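Local coordinates for protein 5-Carboxyvanillate Decarboxylase (Novosphingobium aromaticivorans, PDB 4QRN) that probably catalyses the removal of a carboxyl group from 5-carboxyvanillate, using a bound manganese ion, at residues E42-R47 with L109-P114; E86-L91 with D336-Y341. All coordinates share one frame; numbering follows the deposited sequence. Where two conformers were deposited one is given.

Contact 1: residues E42-R47 with L109-P114; sequences EAFATR and LALTSP. With 1DF (4-hydroxy-3-methoxy-5-nitrobenzoic acid), chain F.
The carbonyl oxygen of Phe-44 is gripped by two donors from segment 109-114: Thr-112 N gives it a hydrogen bond of 2.8 Å, arriving nearly in line with the C=O, and Leu-111 CA adds a longer C-H...O contact. This is parallel β-pairing between strands 38-44 and 106-111, two adjacent strands of the (β/α)-barrel core of the amidohydrolase superfamily, joined across 61 mainly helical residues. Earlier in the pair Ala-110 straddles the backbone of Ala-43, its N donating to Glu-42 O at 3.0 Å while its own O receives Phe-44 N at 3.2 Å, a donor that stands about 40° above the carbonyl plane.

Side chains sort onto two faces. Glu-42, Phe-44, Leu-109 and Leu-111 share one. There the Phe-44 ring, with CG wedged between backbone N and carbonyl carbon (chi1 72°), folds back over the next strand; Leu-111 CA sits over one ring face, 4.0 Å from the centroid, as a CH-pi contact, and Leu-111 CD1 reaches Phe-44 CE2. The Glu-42 carboxylate turns away to receive the backbone N-H groups of Met-335, Asp-336 and Tyr-337, and so probably helps to hold the loop that carries the metal ligand Asp-336.

Ala-43 and Ala-110 lie on the other face, which looks toward the metal site. Just beyond the strand end, Thr-112 points its hydroxyl into the ligand pocket (chi1 -168°), where it is hydrogen-bonded to Tyr-339 OH and where Thr-112 OG1 lies 3.3 Å from the inhibitor's methoxy oxygen OM.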
ATOM      1  N   GLU A  42      -1.376   6.605 -20.630  1.00  7.05           N
ATOM      2  CA  GLU A  42      -0.605   7.733 -21.169  1.00  7.06           C
ATOM      3  C   GLU A  42      -1.438   8.999 -21.026  1.00  6.94           C
ATOM      4  O   GLU A  42      -2.638   8.989 -21.256  1.00  8.76           O
ATOM      5  CB  GLU A  42      -0.227   7.420 -22.619  1.00  7.87           C
ATOM      6  CG  GLU A  42       0.256   5.964 -22.795  1.00  7.89           C
ATOM      7  CD  GLU A  42       1.387   5.587 -21.840  1.00  7.37           C
ATOM      8  OE1 GLU A  42       2.388   6.333 -21.803  1.00  7.78           O
ATOM      9  OE2 GLU A  42       1.265   4.550 -21.103  1.00  8.60           O
ATOM     10  N   ALA A  43      -0.799  10.084 -20.595  1.00  6.91           N
ATOM     11  CA  ALA A  43      -1.527  11.258 -20.136  1.00  6.62           C
ATOM     12  C   ALA A  43      -1.386  12.460 -21.076  1.00  7.23           C
ATOM     13  O   ALA A  43      -0.329  12.664 -21.707  1.00  7.46           O
ATOM     14  CB  ALA A  43      -1.018  11.659 -18.764  1.00  7.57           C
ATOM     15  N   PHE A  44      -2.430  13.297 -21.099  1.00  6.80           N
ATOM     16  CA  PHE A  44      -2.345  14.613 -21.735  1.00  7.36           C
ATOM     17  C   PHE A  44      -3.104  15.610 -20.874  1.00  7.47           C
ATOM     18  O   PHE A  44      -3.858  15.230 -19.970  1.00  7.44           O
ATOM     19  CB  PHE A  44      -2.902  14.607 -23.169  1.00  8.07           C
ATOM     20  CG  PHE A  44      -4.388  14.502 -23.223  1.00  8.58           C
ATOM     21  CD1 PHE A  44      -4.991  13.246 -23.152  1.00  9.67           C
ATOM     22  CD2 PHE A  44      -5.189  15.629 -23.319  1.00  9.47           C
ATOM     23  CE1 PHE A  44      -6.356  13.092 -23.144  1.00 11.11           C
ATOM     24  CE2 PHE A  44      -6.607  15.486 -23.318  1.00 10.66           C
ATOM     25  CZ  PHE A  44      -7.175  14.209 -23.236  1.00 11.11           C
ATOM     26  N   ALA A  45      -2.884  16.904 -21.136  1.00  7.85           N
ATOM     27  CA  ALA A  45      -3.565  17.985 -20.431  1.00  7.76           C
ATOM     28  C   ALA A  45      -4.144  18.948 -21.441  1.00  8.28           C
ATOM     29  O   ALA A  45      -3.702  18.976 -22.594  1.00  9.01           O
ATOM     30  CB  ALA A  45      -2.594  18.742 -19.526  1.00  9.11           C
ATOM     31  N   THR A  46      -5.105  19.762 -20.997  1.00  8.90           N
ATOM     32  CA  THR A  46      -5.500  20.928 -21.775  1.00  9.48           C
ATOM     33  C   THR A  46      -5.123  22.165 -20.967  1.00 10.10           C
ATOM     34  O   THR A  46      -5.250  22.218 -19.742  1.00  9.73           O
ATOM     35  CB  THR A  46      -6.994  20.943 -22.152  1.00 10.31           C
ATOM     36  OG1 THR A  46      -7.791  21.244 -20.999  1.00 11.40           O
ATOM     37  CG2 THR A  46      -7.417  19.614 -22.799  1.00 12.07           C
ATOM     38  N   ARG A  47      -4.685  23.186 -21.683  1.00 10.91           N
ATOM     39  CA  ARG A  47      -4.253  24.414 -21.035  1.00 11.62           C
ATOM     40  C   ARG A  47      -5.382  25.037 -20.227  1.00 10.73           C
ATOM     41  O   ARG A  47      -5.151  25.553 -19.125  1.00 11.27           O
ATOM     42  CB  ARG A  47      -3.744  25.395 -22.097  1.00 13.95           C
ATOM     43  CG  ARG A  47      -3.095  26.680 -21.566  1.00 16.95           C
ATOM     44  CD  ARG A  47      -1.778  26.387 -20.849  1.00 19.60           C
ATOM     45  NE  ARG A  47      -1.964  26.535 -19.422  1.00 20.67           N
ATOM     46  CZ  ARG A  47      -1.005  26.455 -18.509  1.00 21.46           C
ATOM     47  NH1 ARG A  47       0.246  26.159 -18.854  1.00 21.84           N
ATOM     48  NH2 ARG A  47      -1.317  26.645 -17.236  1.00 22.06           N
ATOM     49  N   LEU A 109      -4.730   7.162 -24.368  1.00  7.39           N
ATOM     50  CA  LEU A 109      -4.601   8.505 -23.812  1.00  7.53           C
ATOM     51  C   LEU A 109      -5.787   8.874 -22.945  1.00  6.74           C
ATOM     52  O   LEU A 109      -6.945   8.603 -23.295  1.00  7.75           O
ATOM     53  CB  LEU A 109      -4.563   9.521 -24.949  1.00  8.61           C
ATOM     54  CG  LEU A 109      -3.386   9.368 -25.891  1.00 10.95           C
ATOM     55  CD1 LEU A 109      -3.637  10.154 -27.182  1.00 13.35           C
ATOM     56  CD2 LEU A 109      -2.112   9.843 -25.255  1.00 12.06           C
ATOM     57  N   ALA A 110      -5.493   9.547 -21.841  1.00  6.80           N
ATOM     58  CA  ALA A 110      -6.543  10.066 -20.949  1.00  6.80           C
ATOM     59  C   ALA A 110      -6.118  11.386 -20.334  1.00  6.75           C
ATOM     60  O   ALA A 110      -4.948  11.612 -20.009  1.00  7.28           O
ATOM     61  CB  ALA A 110      -6.853   9.050 -19.849  1.00  8.05           C
ATOM     62  N   LEU A 111      -7.101  12.233 -20.101  1.00  7.34           N
ATOM     63  CA  LEU A 111      -6.881  13.524 -19.467  1.00  7.20           C
ATOM     64  C   LEU A 111      -6.262  13.309 -18.090  1.00  6.89           C
ATOM     65  O   LEU A 111      -6.744  12.514 -17.282  1.00  7.33           O
ATOM     66  CB  LEU A 111      -8.196  14.278 -19.344  1.00  7.75           C
ATOM     67  CG  LEU A 111      -8.082  15.670 -18.720  1.00  8.11           C
ATOM     68  CD1 LEU A 111      -7.350  16.621 -19.641  1.00  8.76           C
ATOM     69  CD2 LEU A 111      -9.457  16.210 -18.345  1.00  8.90           C
ATOM     70  N   THR A 112      -5.202  14.052 -17.803  1.00  6.61           N
ATOM     71  CA  THR A 112      -4.409  13.792 -16.628  1.00  7.65           C
ATOM     72  C   THR A 112      -5.153  14.109 -15.338  1.00  6.98           C
ATOM     73  O   THR A 112      -5.987  15.028 -15.249  1.00  6.78           O
ATOM     74  CB  THR A 112      -3.075  14.544 -16.743  1.00  7.63           C
ATOM     75  OG1 THR A 112      -2.172  14.084 -15.743  1.00  7.95           O
ATOM     76  CG2 THR A 112      -3.225  16.039 -16.599  1.00  8.03           C
ATOM     77  N   SER A 113      -4.830  13.327 -14.314  1.00  6.98           N
ATOM     78  CA  SER A 113      -5.475  13.456 -13.018  1.00  7.21           C
ATOM     79  C   SER A 113      -5.245  14.844 -12.422  1.00  6.98           C
ATOM     80  O   SER A 113      -4.132  15.360 -12.471  1.00  7.34           O
ATOM     81  CB  SER A 113      -4.896  12.389 -12.108  1.00  7.86           C
ATOM     82  OG  SER A 113      -5.462  12.473 -10.822  1.00  7.53           O
ATOM     83  N   PRO A 114      -6.273  15.441 -11.790  1.00  7.16           N
ATOM     84  CA  PRO A 114      -7.575  14.871 -11.420  1.00  7.64           C
ATOM     85  C   PRO A 114      -8.700  15.161 -12.411  1.00  7.42           C
ATOM     86  O   PRO A 114      -9.880  15.028 -12.063  1.00  7.77           O
ATOM     87  CB  PRO A 114      -7.862  15.568 -10.088  1.00  8.24           C
ATOM     88  CG  PRO A 114      -7.330  16.955 -10.323  1.00  8.36           C
ATOM     89  CD  PRO A 114      -6.027  16.705 -11.061  1.00  8.14           C
TER
HETATM   90  C1  1DF F 402       2.474  11.512 -11.686  0.91  7.13           C
HETATM   91  CO1 1DF F 402       2.470  10.167 -11.926  0.91  7.49           C
HETATM   92  CO2 1DF F 402       1.333  12.275 -12.020  0.91  7.25           C
HETATM   93  CM1 1DF F 402       1.318   9.646 -12.606  0.91  7.35           C
HETATM   94  CM2 1DF F 402       0.318  11.752 -12.796  0.91  7.21           C
HETATM   95  OM  1DF F 402      -0.782  12.460 -13.189  0.91  7.81           O
HETATM   96  CZ  1DF F 402       0.347  10.432 -13.220  0.91  6.97           C
HETATM   97  CC  1DF F 402       3.610  12.187 -11.012  0.91  7.68           C
HETATM   98  CV  1DF F 402      -1.001  13.726 -12.564  0.91  8.43           C
HETATM   99  O1  1DF F 402       4.797  11.678 -11.168  0.91  8.13           O
HETATM  100  O2  1DF F 402       3.388  13.209 -10.353  0.91  8.02           O
HETATM  101  O3  1DF F 402      -0.499   9.956 -14.086  0.91  7.96           O
HETATM  102  N   1DF F 402       1.104   8.170 -12.413  0.91 10.98           N
HETATM  103  O11 1DF F 402       0.120   7.609 -12.805  0.91 12.10           O
HETATM  104  O22 1DF F 402       1.927   7.561 -11.675  0.91 12.55           O

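Contact 2: residues E86-L91 with D336-Y341; sequences ERLLDL and DYPYQY. With MN (manganese (II) ion), chain E; 1DF (4-hydroxy-3-methoxy-5-nitrobenzoic acid), chain F.
Leu-88 meets Tyr-339 through a methyl, CD1 lying 3.4 Å from the phenolic OH, which is itself hydrogen-bonded to Thr-112 OG1, while its other methyl, Leu-88 CD2, approaches the Tyr-339 ring obliquely. The ring itself belongs to the first shell of the active site: one face covers the bound nitrobenzoate, whose CM2 lies 3.2 Å from the plane and over the ring centre. In the same loop Asp-336, in one of its two conformers, binds manganese through OD1 at 2.1 Å. Glu-41, His-210, water 3 and two inhibitor oxygens, O3 and the nitro O11, complete six-fold coordination.

One step outward, Pro-338 follows a cis peptide bond and packs from the loop against helix 79-89. Its CD touches Leu-88 CD2 at 3.6 Å and its CB meets Arg-87 CB, while the same CB covers the centre of one face of the Tyr-337 ring. The Arg-87 chain, extended from CG to NE (chi3 169°), runs across the hydroxyl end of Tyr-337, with CG 3.4 Å from OH. Its guanidinium then receives the edge of Tyr-341 on one face, CD2 standing 3.6 Å above the plane, with the two planes 66° apart.

The outer shell is polar. Water 1 donates to both Arg-87 O and Tyr-337 OH; water 2 accepts from Arg-87 NH1, at the guanidinium edge, and donates to Pro-338 O. Asp-98 of helix 93-101 forms a salt bridge with Arg-87 NE and a hydrogen bond with Tyr-337 OH. Because water 1 uses Tyr-337 OH as an acceptor, the hydroxyl's own proton probably points to Asp-98 OD2, and the charge of Asp-98 probably offsets that of Arg-87.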
ATOM      1  N   GLU A  86       5.141  20.621 -20.780  1.00  8.96           N
ATOM      2  CA  GLU A  86       5.203  20.755 -22.224  1.00  9.34           C
ATOM      3  C   GLU A  86       4.683  19.513 -22.944  1.00  8.77           C
ATOM      4  O   GLU A  86       3.894  19.582 -23.896  1.00  9.71           O
ATOM      5  CB  GLU A  86       6.647  21.013 -22.652  1.00 11.67           C
ATOM      6  CG  GLU A  86       7.143  22.391 -22.328  1.00 16.40           C
ATOM      7  CD  GLU A  86       8.574  22.632 -22.801  1.00 21.14           C
ATOM      8  OE1 GLU A  86       9.095  21.840 -23.630  1.00 23.18           O
ATOM      9  OE2 GLU A  86       9.179  23.635 -22.350  1.00 22.68           O
ATOM     10  N   ARG A  87       5.135  18.352 -22.502  1.00  7.68           N
ATOM     11  CA  ARG A  87       4.720  17.111 -23.152  1.00  8.16           C
ATOM     12  C   ARG A  87       3.229  16.841 -22.940  1.00  7.71           C
ATOM     13  O   ARG A  87       2.561  16.370 -23.875  1.00  7.71           O
ATOM     14  CB  ARG A  87       5.572  15.928 -22.672  1.00  8.12           C
ATOM     15  CG  ARG A  87       6.973  15.952 -23.275  1.00  8.91           C
ATOM     16  CD  ARG A  87       7.830  14.870 -22.692  1.00  9.19           C
ATOM     17  NE  ARG A  87       9.065  14.754 -23.449  1.00  9.62           N
ATOM     18  CZ  ARG A  87      10.263  14.554 -22.929  1.00 11.11           C
ATOM     19  NH1 ARG A  87      10.423  14.428 -21.619  1.00 13.23           N
ATOM     20  NH2 ARG A  87      11.303  14.474 -23.752  1.00 13.14           N
ATOM     21  N   LEU A  88       2.715  17.091 -21.742  1.00  7.43           N
ATOM     22  CA  LEU A  88       1.287  16.865 -21.505  1.00  7.54           C
ATOM     23  C   LEU A  88       0.426  17.603 -22.500  1.00  7.80           C
ATOM     24  O   LEU A  88      -0.604  17.096 -22.954  1.00  8.12           O
ATOM     25  CB  LEU A  88       0.898  17.359 -20.108  1.00  7.79           C
ATOM     26  CG  LEU A  88       1.272  16.448 -18.937  1.00  7.83           C
ATOM     27  CD1 LEU A  88       1.044  17.220 -17.629  1.00  8.37           C
ATOM     28  CD2 LEU A  88       0.438  15.168 -18.947  1.00  7.86           C
ATOM     29  N   LEU A  89       0.832  18.835 -22.822  1.00  8.17           N
ATOM     30  CA  LEU A  89      -0.021  19.719 -23.616  1.00  9.22           C
ATOM     31  C   LEU A  89      -0.008  19.386 -25.105  1.00 10.02           C
ATOM     32  O   LEU A  89      -0.871  19.868 -25.851  1.00 12.30           O
ATOM     33  CB  LEU A  89       0.372  21.177 -23.361  1.00  9.91           C
ATOM     34  CG  LEU A  89      -0.013  21.670 -21.954  1.00 11.13           C
ATOM     35  CD1 LEU A  89       0.735  22.959 -21.617  1.00 12.35           C
ATOM     36  CD2 LEU A  89      -1.514  21.844 -21.775  1.00 11.40           C
ATOM     37  N   ASP A  90       0.944  18.567 -25.549  1.00 10.00           N
ATOM     38  CA  ASP A  90       1.050  18.248 -26.975  1.00 10.45           C
ATOM     39  C   ASP A  90       0.261  16.980 -27.288  1.00 10.14           C
ATOM     40  O   ASP A  90       0.419  15.967 -26.609  1.00 10.79           O
ATOM     41  CB  ASP A  90       2.498  18.050 -27.386  1.00 11.92           C
ATOM     42  CG  ASP A  90       2.658  18.016 -28.891  1.00 13.59           C
ATOM     43  OD1 ASP A  90       2.854  19.103 -29.473  1.00 15.95           O
ATOM     44  OD2 ASP A  90       2.580  16.932 -29.512  1.00 13.27           O
ATOM     45  N   LEU A  91      -0.582  17.073 -28.314  1.00 10.64           N
ATOM     46  CA  LEU A  91      -1.328  15.932 -28.860  1.00 11.57           C
ATOM     47  C   LEU A  91      -1.043  15.775 -30.345  1.00 11.80           C
ATOM     48  O   LEU A  91      -1.921  15.466 -31.134  1.00 12.75           O
ATOM     49  CB  LEU A  91      -2.828  16.115 -28.649  1.00 13.44           C
ATOM     50  CG  LEU A  91      -3.307  15.839 -27.237  1.00 14.66           C
ATOM     51  CD1 LEU A  91      -4.761  16.255 -27.103  1.00 16.43           C
ATOM     52  CD2 LEU A  91      -3.137  14.352 -26.885  1.00 15.33           C
ATOM     53  N   ASP A 336       3.166   5.396 -18.703  0.70  7.84           N
ATOM     54  CA  ASP A 336       2.914   6.565 -17.849  0.70  8.10           C
ATOM     55  C   ASP A 336       3.626   7.790 -18.444  0.70  7.30           C
ATOM     56  O   ASP A 336       4.056   8.688 -17.713  0.70  6.95           O
ATOM     57  CB  ASP A 336       3.291   6.308 -16.359  0.70  8.30           C
ATOM     58  CG  ASP A 336       2.157   6.653 -15.366  0.70  8.53           C
ATOM     59  OD1 ASP A 336       1.261   7.489 -15.701  0.70  8.85           O
ATOM     60  OD2 ASP A 336       2.201   6.079 -14.244  0.70  9.62           O
ATOM     61  N   TYR A 337       3.685   7.877 -19.772  1.00  6.95           N
ATOM     62  CA  TYR A 337       4.184   9.099 -20.403  1.00  7.15           C
ATOM     63  C   TYR A 337       3.248  10.258 -20.036  1.00  7.52           C
ATOM     64  O   TYR A 337       2.036  10.086 -20.074  1.00  8.07           O
ATOM     65  CB  TYR A 337       4.172   8.907 -21.895  1.00  7.92           C
ATOM     66  CG  TYR A 337       4.599  10.111 -22.701  1.00  7.63           C
ATOM     67  CD1 TYR A 337       3.671  11.067 -23.129  1.00  7.88           C
ATOM     68  CD2 TYR A 337       5.935  10.282 -23.067  1.00  7.88           C
ATOM     69  CE1 TYR A 337       4.049  12.142 -23.919  1.00  8.25           C
ATOM     70  CE2 TYR A 337       6.332  11.375 -23.858  1.00  8.13           C
ATOM     71  CZ  TYR A 337       5.376  12.290 -24.285  1.00  7.93           C
ATOM     72  OH  TYR A 337       5.716  13.359 -25.096  1.00  8.76           O
ATOM     73  N   PRO A 338       3.771  11.458 -19.732  1.00  6.94           N
ATOM     74  CA  PRO A 338       5.183  11.861 -19.739  1.00  7.05           C
ATOM     75  C   PRO A 338       5.802  11.865 -18.348  1.00  6.78           C
ATOM     76  O   PRO A 338       6.944  12.318 -18.203  1.00  7.46           O
ATOM     77  CB  PRO A 338       5.103  13.277 -20.314  1.00  7.80           C
ATOM     78  CG  PRO A 338       3.848  13.836 -19.695  1.00  8.10           C
ATOM     79  CD  PRO A 338       2.883  12.642 -19.673  1.00  7.64           C
ATOM     80  N   TYR A 339       5.054  11.413 -17.344  1.00  6.67           N
ATOM     81  CA  TYR A 339       5.559  11.390 -15.983  1.00  7.11           C
ATOM     82  C   TYR A 339       6.739  10.452 -15.792  1.00  6.71           C
ATOM     83  O   TYR A 339       7.574  10.661 -14.908  1.00  7.60           O
ATOM     84  CB  TYR A 339       4.430  11.038 -15.005  1.00  7.47           C
ATOM     85  CG  TYR A 339       3.316  12.071 -15.068  1.00  7.21           C
ATOM     86  CD1 TYR A 339       3.468  13.315 -14.466  1.00  6.97           C
ATOM     87  CD2 TYR A 339       2.116  11.810 -15.727  1.00  7.39           C
ATOM     88  CE1 TYR A 339       2.483  14.284 -14.539  1.00  7.26           C
ATOM     89  CE2 TYR A 339       1.111  12.779 -15.823  1.00  6.99           C
ATOM     90  CZ  TYR A 339       1.304  14.001 -15.198  1.00  7.07           C
ATOM     91  OH  TYR A 339       0.341  14.966 -15.247  1.00  7.78           O
ATOM     92  N   GLN A 340       6.794   9.398 -16.601  1.00  6.95           N
ATOM     93  CA  GLN A 340       7.848   8.412 -16.510  1.00  7.01           C
ATOM     94  C   GLN A 340       8.234   7.952 -17.920  1.00  7.63           C
ATOM     95  O   GLN A 340       7.941   6.827 -18.335  1.00  9.39           O
ATOM     96  CB  GLN A 340       7.416   7.263 -15.604  1.00  8.47           C
ATOM     97  CG  GLN A 340       8.573   6.381 -15.176  1.00  8.72           C
ATOM     98  CD  GLN A 340       8.290   5.648 -13.874  1.00  8.11           C
ATOM     99  OE1 GLN A 340       7.398   6.025 -13.104  1.00  8.22           O
ATOM    100  NE2 GLN A 340       9.040   4.573 -13.637  1.00  8.57           N
ATOM    101  N   TYR A 341       8.880   8.852 -18.656  1.00  8.16           N
ATOM    102  CA  TYR A 341       9.261   8.634 -20.051  1.00  8.26           C
ATOM    103  C   TYR A 341      10.728   8.243 -20.083  1.00  8.19           C
ATOM    104  O   TYR A 341      11.597   9.102 -20.035  1.00  9.41           O
ATOM    105  CB  TYR A 341       9.031   9.939 -20.827  1.00  9.21           C
ATOM    106  CG  TYR A 341       9.479   9.914 -22.268  1.00  8.93           C
ATOM    107  CD1 TYR A 341       9.064   8.911 -23.142  1.00  8.68           C
ATOM    108  CD2 TYR A 341      10.298  10.913 -22.773  1.00 10.38           C
ATOM    109  CE1 TYR A 341       9.451   8.889 -24.471  1.00  8.31           C
ATOM    110  CE2 TYR A 341      10.705  10.907 -24.098  1.00 10.99           C
ATOM    111  CZ  TYR A 341      10.286   9.894 -24.945  1.00  9.20           C
ATOM    112  OH  TYR A 341      10.696   9.871 -26.256  1.00 10.10           O
TER
HETATM  113 MN    MN E 401      -0.571   7.957 -14.779  0.73  7.98          MN
HETATM  114  C1  1DF F 402       2.474  11.512 -11.686  0.91  7.13           C
HETATM  115  CO1 1DF F 402       2.470  10.167 -11.926  0.91  7.49           C
HETATM  116  CO2 1DF F 402       1.333  12.275 -12.020  0.91  7.25           C
HETATM  117  CM1 1DF F 402       1.318   9.646 -12.606  0.91  7.35           C
HETATM  118  CM2 1DF F 402       0.318  11.752 -12.796  0.91  7.21           C
HETATM  119  OM  1DF F 402      -0.782  12.460 -13.189  0.91  7.81           O
HETATM  120  CZ  1DF F 402       0.347  10.432 -13.220  0.91  6.97           C
HETATM  121  CC  1DF F 402       3.610  12.187 -11.012  0.91  7.68           C
HETATM  122  CV  1DF F 402      -1.001  13.726 -12.564  0.91  8.43           C
HETATM  123  O1  1DF F 402       4.797  11.678 -11.168  0.91  8.13           O
HETATM  124  O2  1DF F 402       3.388  13.209 -10.353  0.91  8.02           O
HETATM  125  O3  1DF F 402      -0.499   9.956 -14.086  0.91  7.96           O
HETATM  126  N   1DF F 402       1.104   8.170 -12.413  0.91 10.98           N
HETATM  127  O11 1DF F 402       0.120   7.609 -12.805  0.91 12.10           O
HETATM  128  O22 1DF F 402       1.927   7.561 -11.675  0.91 12.55           O
HETATM  129  O   HOH W   1       4.048  15.339 -26.073  1.00 10.75           O
HETATM  130  O   HOH W   2       8.652  14.256 -19.459  1.00 11.29           O
HETATM  131  O   HOH W   3      -1.180   8.422 -16.831  1.00 10.09           O

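Both contacts are buried and touch the same inhibitor, their centres about 9 Å apart, yet they are built differently. Contact 1 lies nearer the chain centre and joins two barrel strands by regular backbone hydrogen bonds; contact 2 joins a helix to the loop after strand 331-332, using side-chain packing and bridging waters, with the partly exposed Arg-87 and Tyr-341 toward its outer side. Polar bonds from both strand segments to the loop 336-341 tie the two together, and Phe-44 CB also packs on Leu-88 O. The principle illustrated is that the ordered strand pair probably helps to hold the irregular loop that carries the metal ligand.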